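Probable dipeptidase (Pseudomonas aeruginosa, PDB 3B40) probably hydrolyses dipeptides as a metal-dependent dipeptidase of the M19 (membrane dipeptidase) family. Local coordinates at residues Y7-H19 / I375-D389. The protein carries 11 engineered substitutions. Numbering follows the deposited sequence.
Sequences YPRKVMQHAEELH and IRNVTAELITRGYSD. Engineered in segment 7-19: Gln-13 (natural residue Lys). With CA (calcium ion), chain E; CD (cadmium ion), chain B.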
ATOM      1  N   TYR A   7     -22.430 -13.439  -8.460  1.00 29.51           N
ATOM      2  CA  TYR A   7     -22.631 -14.305  -7.256  1.00 29.93           C
ATOM      3  C   TYR A   7     -24.122 -14.642  -7.078  1.00 29.63           C
ATOM      4  O   TYR A   7     -24.970 -13.795  -7.329  1.00 29.85           O
ATOM      5  CB  TYR A   7     -22.031 -13.629  -5.987  1.00 29.91           C
ATOM      6  CG  TYR A   7     -20.518 -13.474  -6.094  1.00 30.48           C
ATOM      7  CD1 TYR A   7     -19.669 -14.564  -5.858  1.00 31.87           C
ATOM      8  CD2 TYR A   7     -19.937 -12.257  -6.475  1.00 31.38           C
ATOM      9  CE1 TYR A   7     -18.263 -14.451  -5.976  1.00 31.81           C
ATOM     10  CE2 TYR A   7     -18.522 -12.129  -6.600  1.00 31.43           C
ATOM     11  CZ  TYR A   7     -17.704 -13.239  -6.344  1.00 31.09           C
ATOM     12  OH  TYR A   7     -16.335 -13.152  -6.457  1.00 31.47           O
ATOM     13  N   PRO A   8     -24.448 -15.876  -6.649  1.00 29.76           N
ATOM     14  CA  PRO A   8     -25.857 -16.148  -6.277  1.00 29.34           C
ATOM     15  C   PRO A   8     -26.350 -15.105  -5.265  1.00 29.01           C
ATOM     16  O   PRO A   8     -25.521 -14.558  -4.511  1.00 28.61           O
ATOM     17  CB  PRO A   8     -25.778 -17.509  -5.589  1.00 29.77           C
ATOM     18  CG  PRO A   8     -24.543 -18.171  -6.161  1.00 30.16           C
ATOM     19  CD  PRO A   8     -23.578 -17.059  -6.473  1.00 30.16           C
ATOM     20  N   ARG A   9     -27.660 -14.837  -5.228  1.00 27.80           N
ATOM     21  CA  ARG A   9     -28.214 -13.874  -4.248  1.00 27.51           C
ATOM     22  C   ARG A   9     -28.013 -14.355  -2.825  1.00 26.18           C
ATOM     23  O   ARG A   9     -27.796 -13.552  -1.942  1.00 25.76           O
ATOM     24  CB  ARG A   9     -29.707 -13.575  -4.484  1.00 28.12           C
ATOM     25  CG  ARG A   9     -29.975 -12.528  -5.548  1.00 31.82           C
ATOM     26  CD  ARG A   9     -31.419 -12.618  -6.045  1.00 36.32           C
ATOM     27  NE  ARG A   9     -31.457 -12.577  -7.504  1.00 39.28           N
ATOM     28  CZ  ARG A   9     -31.845 -13.580  -8.289  1.00 40.92           C
ATOM     29  NH1 ARG A   9     -32.273 -14.723  -7.768  1.00 41.55           N
ATOM     30  NH2 ARG A   9     -31.816 -13.424  -9.612  1.00 41.11           N
ATOM     31  N   LYS A  10     -28.072 -15.669  -2.609  1.00 24.95           N
ATOM     32  CA  LYS A  10     -27.866 -16.217  -1.276  1.00 24.92           C
ATOM     33  C   LYS A  10     -26.493 -15.807  -0.715  1.00 23.97           C
ATOM     34  O   LYS A  10     -26.387 -15.489   0.456  1.00 23.68           O
ATOM     35  CB  LYS A  10     -27.970 -17.737  -1.285  1.00 25.02           C
ATOM     36  CG  LYS A  10     -26.902 -18.415  -2.149  1.00 26.81           C
ATOM     37  CD  LYS A  10     -26.734 -19.940  -1.904  1.00 27.52           C
ATOM     38  CE  LYS A  10     -26.117 -20.621  -3.133  1.00 29.49           C
ATOM     39  NZ  LYS A  10     -24.598 -20.718  -3.192  1.00 30.70           N
ATOM     40  N   VAL A  11     -25.461 -15.841  -1.563  1.00 22.44           N
ATOM     41  CA  VAL A  11     -24.087 -15.462  -1.170  1.00 22.12           C
ATOM     42  C   VAL A  11     -23.985 -13.940  -0.952  1.00 20.35           C
ATOM     43  O   VAL A  11     -23.454 -13.528   0.074  1.00 19.83           O
ATOM     44  CB  VAL A  11     -23.011 -16.010  -2.173  1.00 21.86           C
ATOM     45  CG1 VAL A  11     -21.591 -15.536  -1.808  1.00 23.04           C
ATOM     46  CG2 VAL A  11     -23.028 -17.531  -2.164  1.00 22.37           C
ATOM     47  N   MET A  12     -24.525 -13.134  -1.880  1.00 19.85           N
ATOM     48  CA  MET A  12     -24.547 -11.658  -1.780  0.50 20.59           C
ATOM     49  C   MET A  12     -25.242 -11.204  -0.503  1.00 19.60           C
ATOM     50  O   MET A  12     -24.782 -10.290   0.178  1.00 19.86           O
ATOM     51  CB  MET A  12     -25.265 -11.011  -2.988  0.50 20.68           C
ATOM     52  CG  MET A  12     -24.634 -11.250  -4.387  0.50 21.43           C
ATOM     53  SD  MET A  12     -25.667 -10.702  -5.808  0.50 23.69           S
ATOM     54  CE  MET A  12     -25.779  -8.946  -5.497  0.50 22.80           C
ATOM     55  N   GLN A  13     -26.373 -11.852  -0.202  1.00 19.23           N
ATOM     56  CA  GLN A  13     -27.163 -11.567   1.019  1.00 19.31           C
ATOM     57  C   GLN A  13     -26.376 -11.909   2.267  1.00 17.96           C
ATOM     58  O   GLN A  13     -26.367 -11.172   3.236  1.00 17.06           O
ATOM     59  CB  GLN A  13     -28.465 -12.399   1.034  1.00 19.22           C
ATOM     60  CG  GLN A  13     -29.570 -11.868   0.112  1.00 23.07           C
ATOM     61  CD  GLN A  13     -29.902 -10.417   0.376  1.00 28.73           C
ATOM     62  OE1 GLN A  13     -30.146 -10.025   1.533  1.00 28.74           O
ATOM     63  NE2 GLN A  13     -29.885  -9.591  -0.691  1.00 28.30           N
ATOM     64  N   HIS A  14     -25.730 -13.059   2.243  1.00 16.92           N
ATOM     65  CA  HIS A  14     -24.843 -13.445   3.324  1.00 16.88           C
ATOM     66  C   HIS A  14     -23.721 -12.408   3.517  1.00 15.74           C
ATOM     67  O   HIS A  14     -23.432 -12.036   4.642  1.00 16.02           O
ATOM     68  CB  HIS A  14     -24.294 -14.823   3.015  1.00 17.85           C
ATOM     69  CG  HIS A  14     -23.448 -15.408   4.092  1.00 19.02           C
ATOM     70  ND1 HIS A  14     -22.673 -16.527   3.880  1.00 19.05           N
ATOM     71  CD2 HIS A  14     -23.223 -15.027   5.373  1.00 22.07           C
ATOM     72  CE1 HIS A  14     -22.015 -16.822   4.988  1.00 22.39           C
ATOM     73  NE2 HIS A  14     -22.334 -15.933   5.912  1.00 23.56           N
ATOM     74  N   ALA A  15     -23.114 -11.932   2.432  1.00 15.70           N
ATOM     75  CA  ALA A  15     -22.046 -10.924   2.503  1.00 15.17           C
ATOM     76  C   ALA A  15     -22.606  -9.647   3.146  1.00 15.51           C
ATOM     77  O   ALA A  15     -21.986  -9.070   4.039  1.00 15.14           O
ATOM     78  CB  ALA A  15     -21.510 -10.619   1.103  1.00 15.05           C
ATOM     79  N   GLU A  16     -23.786  -9.216   2.700  1.00 16.33           N
ATOM     80  CA  GLU A  16     -24.407  -7.981   3.243  1.00 17.99           C
ATOM     81  C   GLU A  16     -24.754  -8.118   4.722  1.00 17.27           C
ATOM     82  O   GLU A  16     -24.422  -7.247   5.524  1.00 17.45           O
ATOM     83  CB  GLU A  16     -25.615  -7.548   2.393  1.00 18.84           C
ATOM     84  CG  GLU A  16     -25.199  -7.168   0.968  1.00 23.42           C
ATOM     85  CD  GLU A  16     -26.357  -7.146  -0.004  1.00 31.47           C
ATOM     86  OE1 GLU A  16     -27.508  -7.495   0.389  1.00 35.32           O
ATOM     87  OE2 GLU A  16     -26.107  -6.769  -1.165  1.00 33.63           O
ATOM     88  N   GLU A  17     -25.345  -9.245   5.102  1.00 17.46           N
ATOM     89  CA  GLU A  17     -25.661  -9.483   6.516  1.00 17.01           C
ATOM     90  C   GLU A  17     -24.429  -9.405   7.397  1.00 17.89           C
ATOM     91  O   GLU A  17     -24.469  -8.832   8.507  1.00 18.83           O
ATOM     92  CB  GLU A  17     -26.388 -10.830   6.700  1.00 16.75           C
ATOM     93  CG  GLU A  17     -27.830 -10.809   6.234  1.00 16.47           C
ATOM     94  CD  GLU A  17     -28.703  -9.805   7.034  1.00 17.17           C
ATOM     95  OE1 GLU A  17     -28.501  -9.640   8.264  1.00 16.95           O
ATOM     96  OE2 GLU A  17     -29.586  -9.158   6.433  1.00 16.40           O
ATOM     97  N   LEU A  18     -23.315  -9.955   6.909  1.00 17.27           N
ATOM     98  CA  LEU A  18     -22.069  -9.976   7.692  1.00 16.71           C
ATOM     99  C   LEU A  18     -21.500  -8.547   7.862  1.00 15.80           C
ATOM    100  O   LEU A  18     -21.072  -8.146   8.966  1.00 14.73           O
ATOM    101  CB  LEU A  18     -21.062 -10.981   7.068  1.00 17.23           C
ATOM    102  CG  LEU A  18     -19.725 -11.306   7.768  1.00 18.03           C
ATOM    103  CD1 LEU A  18     -19.904 -12.046   9.133  1.00 16.86           C
ATOM    104  CD2 LEU A  18     -18.793 -12.070   6.821  1.00 16.87           C
ATOM    105  N   HIS A  19     -21.555  -7.764   6.791  1.00 14.83           N
ATOM    106  CA  HIS A  19     -21.062  -6.388   6.846  1.00 14.92           C
ATOM    107  C   HIS A  19     -21.965  -5.389   7.543  1.00 14.88           C
ATOM    108  O   HIS A  19     -21.546  -4.241   7.741  1.00 15.53           O
ATOM    109  CB  HIS A  19     -20.669  -5.880   5.470  1.00 15.15           C
ATOM    110  CG  HIS A  19     -19.392  -6.470   4.969  1.00 17.14           C
ATOM    111  ND1 HIS A  19     -18.155  -5.998   5.357  1.00 18.86           N
ATOM    112  CD2 HIS A  19     -19.157  -7.500   4.127  1.00 18.97           C
ATOM    113  CE1 HIS A  19     -17.212  -6.706   4.759  1.00 20.80           C
ATOM    114  NE2 HIS A  19     -17.791  -7.625   4.008  1.00 19.86           N
ATOM    115  N   ILE A 375     -16.502  -3.504  -1.441  1.00 16.01           N
ATOM    116  CA  ILE A 375     -15.806  -4.456  -0.533  1.00 15.89           C
ATOM    117  C   ILE A 375     -16.548  -5.769  -0.281  1.00 16.96           C
ATOM    118  O   ILE A 375     -15.924  -6.817  -0.095  1.00 16.45           O
ATOM    119  CB  ILE A 375     -15.413  -3.803   0.826  1.00 16.61           C
ATOM    120  CG1 ILE A 375     -16.659  -3.412   1.651  1.00 15.87           C
ATOM    121  CG2 ILE A 375     -14.505  -2.581   0.571  1.00 14.55           C
ATOM    122  CD1 ILE A 375     -16.375  -3.300   3.189  1.00 14.64           C
ATOM    123  N   ARG A 376     -17.889  -5.736  -0.281  1.00 17.43           N
ATOM    124  CA  ARG A 376     -18.651  -6.939   0.019  1.00 18.25           C
ATOM    125  C   ARG A 376     -18.527  -7.980  -1.089  1.00 16.44           C
ATOM    126  O   ARG A 376     -18.778  -9.153  -0.861  1.00 16.25           O
ATOM    127  CB  ARG A 376     -20.111  -6.597   0.336  1.00 18.72           C
ATOM    128  CG  ARG A 376     -20.202  -5.603   1.515  1.00 23.57           C
ATOM    129  CD  ARG A 376     -21.598  -5.116   1.821  1.00 23.06           C
ATOM    130  NE  ARG A 376     -22.140  -4.406   0.670  1.00 32.62           N
ATOM    131  CZ  ARG A 376     -23.244  -3.682   0.682  1.00 32.47           C
ATOM    132  NH1 ARG A 376     -23.960  -3.550   1.804  1.00 36.29           N
ATOM    133  NH2 ARG A 376     -23.633  -3.103  -0.432  1.00 32.04           N
ATOM    134  N   ASN A 377     -18.180  -7.528  -2.295  1.00 16.15           N
ATOM    135  CA  ASN A 377     -17.816  -8.400  -3.412  1.00 15.19           C
ATOM    136  C   ASN A 377     -16.604  -9.282  -3.070  1.00 14.42           C
ATOM    137  O   ASN A 377     -16.564 -10.440  -3.472  1.00 14.20           O
ATOM    138  CB  ASN A 377     -17.498  -7.575  -4.653  1.00 15.57           C
ATOM    139  CG  ASN A 377     -18.743  -7.011  -5.316  1.00 18.30           C
ATOM    140  OD1 ASN A 377     -19.876  -7.251  -4.853  1.00 20.05           O
ATOM    141  ND2 ASN A 377     -18.551  -6.281  -6.426  1.00 16.52           N
ATOM    142  N   VAL A 378     -15.640  -8.731  -2.326  1.00 12.91           N
ATOM    143  CA  VAL A 378     -14.447  -9.477  -1.885  1.00 13.42           C
ATOM    144  C   VAL A 378     -14.942 -10.515  -0.908  1.00 13.94           C
ATOM    145  O   VAL A 378     -14.604 -11.711  -1.015  1.00 13.90           O
ATOM    146  CB  VAL A 378     -13.370  -8.551  -1.171  1.00 14.02           C
ATOM    147  CG1 VAL A 378     -12.173  -9.369  -0.713  1.00 14.01           C
ATOM    148  CG2 VAL A 378     -12.902  -7.419  -2.097  1.00 13.64           C
ATOM    149  N   THR A 379     -15.793 -10.073   0.024  1.00 13.60           N
ATOM    150  CA  THR A 379     -16.401 -10.998   0.980  1.00 15.20           C
ATOM    151  C   THR A 379     -17.205 -12.133   0.324  1.00 15.25           C
ATOM    152  O   THR A 379     -17.180 -13.269   0.787  1.00 16.33           O
ATOM    153  CB  THR A 379     -17.249 -10.244   2.023  1.00 15.50           C
ATOM    154  OG1 THR A 379     -16.404  -9.302   2.698  1.00 14.50           O
ATOM    155  CG2 THR A 379     -17.834 -11.217   3.045  1.00 15.36           C
ATOM    156  N   ALA A 380     -17.920 -11.813  -0.748  1.00 15.49           N
ATOM    157  CA  ALA A 380     -18.679 -12.820  -1.499  1.00 15.56           C
ATOM    158  C   ALA A 380     -17.781 -13.914  -2.100  1.00 15.95           C
ATOM    159  O   ALA A 380     -18.147 -15.097  -2.098  1.00 16.51           O
ATOM    160  CB  ALA A 380     -19.472 -12.159  -2.588  1.00 14.34           C
ATOM    161  N   GLU A 381     -16.631 -13.512  -2.646  1.00 16.93           N
ATOM    162  CA  GLU A 381     -15.623 -14.479  -3.147  1.00 16.45           C
ATOM    163  C   GLU A 381     -15.031 -15.316  -2.010  1.00 15.74           C
ATOM    164  O   GLU A 381     -14.830 -16.515  -2.183  1.00 15.98           O
ATOM    165  CB  GLU A 381     -14.524 -13.791  -3.952  1.00 16.25           C
ATOM    166  CG  GLU A 381     -13.510 -14.739  -4.655  1.00 19.17           C
ATOM    167  CD  GLU A 381     -14.124 -15.736  -5.634  1.00 26.39           C
ATOM    168  OE1 GLU A 381     -15.185 -15.446  -6.233  1.00 28.28           O
ATOM    169  OE2 GLU A 381     -13.526 -16.826  -5.817  1.00 28.95           O
ATOM    170  N   LEU A 382     -14.718 -14.677  -0.876  1.00 15.19           N
ATOM    171  CA  LEU A 382     -14.306 -15.388   0.352  1.00 14.65           C
ATOM    172  C   LEU A 382     -15.344 -16.410   0.853  1.00 15.38           C
ATOM    173  O   LEU A 382     -15.019 -17.575   1.131  1.00 15.93           O
ATOM    174  CB  LEU A 382     -13.938 -14.406   1.467  1.00 13.61           C
ATOM    175  CG  LEU A 382     -12.682 -13.552   1.252  1.00 12.40           C
ATOM    176  CD1 LEU A 382     -12.664 -12.327   2.204  1.00  9.59           C
ATOM    177  CD2 LEU A 382     -11.452 -14.447   1.371  1.00 12.35           C
ATOM    178  N   ILE A 383     -16.594 -15.987   0.967  1.00 16.00           N
ATOM    179  CA  ILE A 383     -17.674 -16.938   1.299  1.00 17.40           C
ATOM    180  C   ILE A 383     -17.651 -18.158   0.341  1.00 18.51           C
ATOM    181  O   ILE A 383     -17.615 -19.316   0.762  1.00 18.51           O
ATOM    182  CB  ILE A 383     -19.059 -16.236   1.267  1.00 17.60           C
ATOM    183  CG1 ILE A 383     -19.182 -15.260   2.442  1.00 17.60           C
ATOM    184  CG2 ILE A 383     -20.186 -17.249   1.326  1.00 18.52           C
ATOM    185  CD1 ILE A 383     -20.300 -14.215   2.280  1.00 16.41           C
ATOM    186  N   THR A 384     -17.610 -17.870  -0.948  1.00 19.77           N
ATOM    187  CA  THR A 384     -17.631 -18.881  -1.997  1.00 20.93           C
ATOM    188  C   THR A 384     -16.486 -19.907  -1.845  1.00 22.11           C
ATOM    189  O   THR A 384     -16.664 -21.105  -2.104  1.00 22.02           O
ATOM    190  CB  THR A 384     -17.607 -18.168  -3.360  1.00 20.64           C
ATOM    191  OG1 THR A 384     -18.786 -17.351  -3.458  1.00 20.20           O
ATOM    192  CG2 THR A 384     -17.556 -19.146  -4.533  1.00 21.25           C
ATOM    193  N   ARG A 385     -15.324 -19.448  -1.399  1.00 22.64           N
ATOM    194  CA  ARG A 385     -14.205 -20.365  -1.227  1.00 23.35           C
ATOM    195  C   ARG A 385     -14.220 -21.135   0.064  1.00 23.15           C
ATOM    196  O   ARG A 385     -13.381 -22.014   0.254  1.00 24.41           O
ATOM    197  CB  ARG A 385     -12.890 -19.643  -1.357  1.00 23.75           C
ATOM    198  CG  ARG A 385     -12.794 -19.059  -2.697  1.00 23.98           C
ATOM    199  CD  ARG A 385     -11.469 -19.304  -3.319  1.00 22.75           C
ATOM    200  NE  ARG A 385     -11.398 -18.446  -4.475  1.00 18.32           N
ATOM    201  CZ  ARG A 385     -10.288 -18.161  -5.117  1.00 19.08           C
ATOM    202  NH1 ARG A 385      -9.121 -18.651  -4.697  1.00 18.45           N
ATOM    203  NH2 ARG A 385     -10.353 -17.377  -6.157  1.00 18.89           N
ATOM    204  N   GLY A 386     -15.145 -20.813   0.954  1.00 21.98           N
ATOM    205  CA  GLY A 386     -15.313 -21.580   2.185  1.00 20.96           C
ATOM    206  C   GLY A 386     -14.747 -20.971   3.462  1.00 20.53           C
ATOM    207  O   GLY A 386     -14.645 -21.660   4.481  1.00 20.03           O
ATOM    208  N   TYR A 387     -14.386 -19.688   3.426  1.00 19.64           N
ATOM    209  CA  TYR A 387     -13.987 -18.982   4.652  1.00 19.12           C
ATOM    210  C   TYR A 387     -15.189 -18.758   5.596  1.00 19.14           C
ATOM    211  O   TYR A 387     -16.289 -18.403   5.147  1.00 18.55           O
ATOM    212  CB  TYR A 387     -13.334 -17.645   4.317  1.00 18.60           C
ATOM    213  CG  TYR A 387     -11.949 -17.779   3.719  1.00 19.98           C
ATOM    214  CD1 TYR A 387     -11.777 -17.961   2.344  1.00 18.53           C
ATOM    215  CD2 TYR A 387     -10.814 -17.740   4.531  1.00 21.33           C
ATOM    216  CE1 TYR A 387     -10.512 -18.071   1.788  1.00 19.01           C
ATOM    217  CE2 TYR A 387      -9.525 -17.875   3.982  1.00 21.26           C
ATOM    218  CZ  TYR A 387      -9.392 -18.037   2.612  1.00 20.09           C
ATOM    219  OH  TYR A 387      -8.137 -18.184   2.059  1.00 19.70           O
ATOM    220  N   SER A 388     -14.954 -18.931   6.894  1.00 18.36           N
ATOM    221  CA  SER A 388     -15.992 -18.739   7.878  1.00 19.03           C
ATOM    222  C   SER A 388     -16.145 -17.265   8.152  1.00 18.89           C
ATOM    223  O   SER A 388     -15.282 -16.481   7.801  1.00 19.25           O
ATOM    224  CB  SER A 388     -15.645 -19.463   9.163  1.00 18.74           C
ATOM    225  OG  SER A 388     -14.519 -18.852   9.764  1.00 21.53           O
ATOM    226  N   ASP A 389     -17.251 -16.896   8.783  1.00 19.05           N
ATOM    227  CA  ASP A 389     -17.469 -15.528   9.227  1.00 20.03           C
ATOM    228  C   ASP A 389     -16.360 -15.013  10.131  1.00 19.83           C
ATOM    229  O   ASP A 389     -15.860 -13.906   9.912  1.00 19.74           O
ATOM    230  CB  ASP A 389     -18.827 -15.404   9.908  1.00 20.48           C
ATOM    231  CG  ASP A 389     -19.974 -15.539   8.949  1.00 21.60           C
ATOM    232  OD1 ASP A 389     -19.773 -15.670   7.701  1.00 23.05           O
ATOM    233  OD2 ASP A 389     -21.122 -15.499   9.463  1.00 25.25           O
TER
HETATM  234 CA    CA E 450     -22.555 -15.766   8.300  1.00 37.16          CA
HETATM  235 CD    CD B   1     -29.993  -7.720   8.237  1.00 17.78          CD
HETATM  236  O   HOH W   1     -23.959  -4.834   4.477  1.00 20.48           O
HETATM  237  O   HOH W   2     -23.466 -13.539   8.590  1.00 25.74           O
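Ala-15 sits as a knob in a hole formed by Arg-376, Thr-379, Ala-380 and Ile-383, where helices 9-19 and 375-385 approach to 8.7 Å between axes. Val-11 CG1 continues the apolar seam against Ile-383 CG2. Two methyls lie over ring faces as CH-pi contacts: Ala-380 CB stands 3.8 Å from the centroid of the Tyr-7 ring, almost on its normal, and Ile-383 CD1 lies off-centre above the His-14 ring. In this M19-family TIM-barrel fold, the contact joins the first modelled helix to one near the C-terminus, well away from the centre of the chain. Among the polar contacts, Tyr-7 OH donates to the anti lone pair of Glu-381 OE1 (2.6 Å), while NE and NH2 of Arg-385 both bond to Glu-381 OE2 in a salt bridge. His-19 NE2 and Thr-379 OG1 are joined by a nearly straight hydrogen bond (angle 172° at the hydrogen); Trp-396 also bonds that hydroxyl and meets the His-19 ring edge-to-face. Glu-16 CG lies over the Arg-376 guanidinium, whose NH1 reaches Glu-16 O through a water. The His-14 ring, its CG turned opposite the backbone N (chi1 -175°), brings NE2 within 2.4 Å of the calcium ion that the Asp-389 carboxylate also binds.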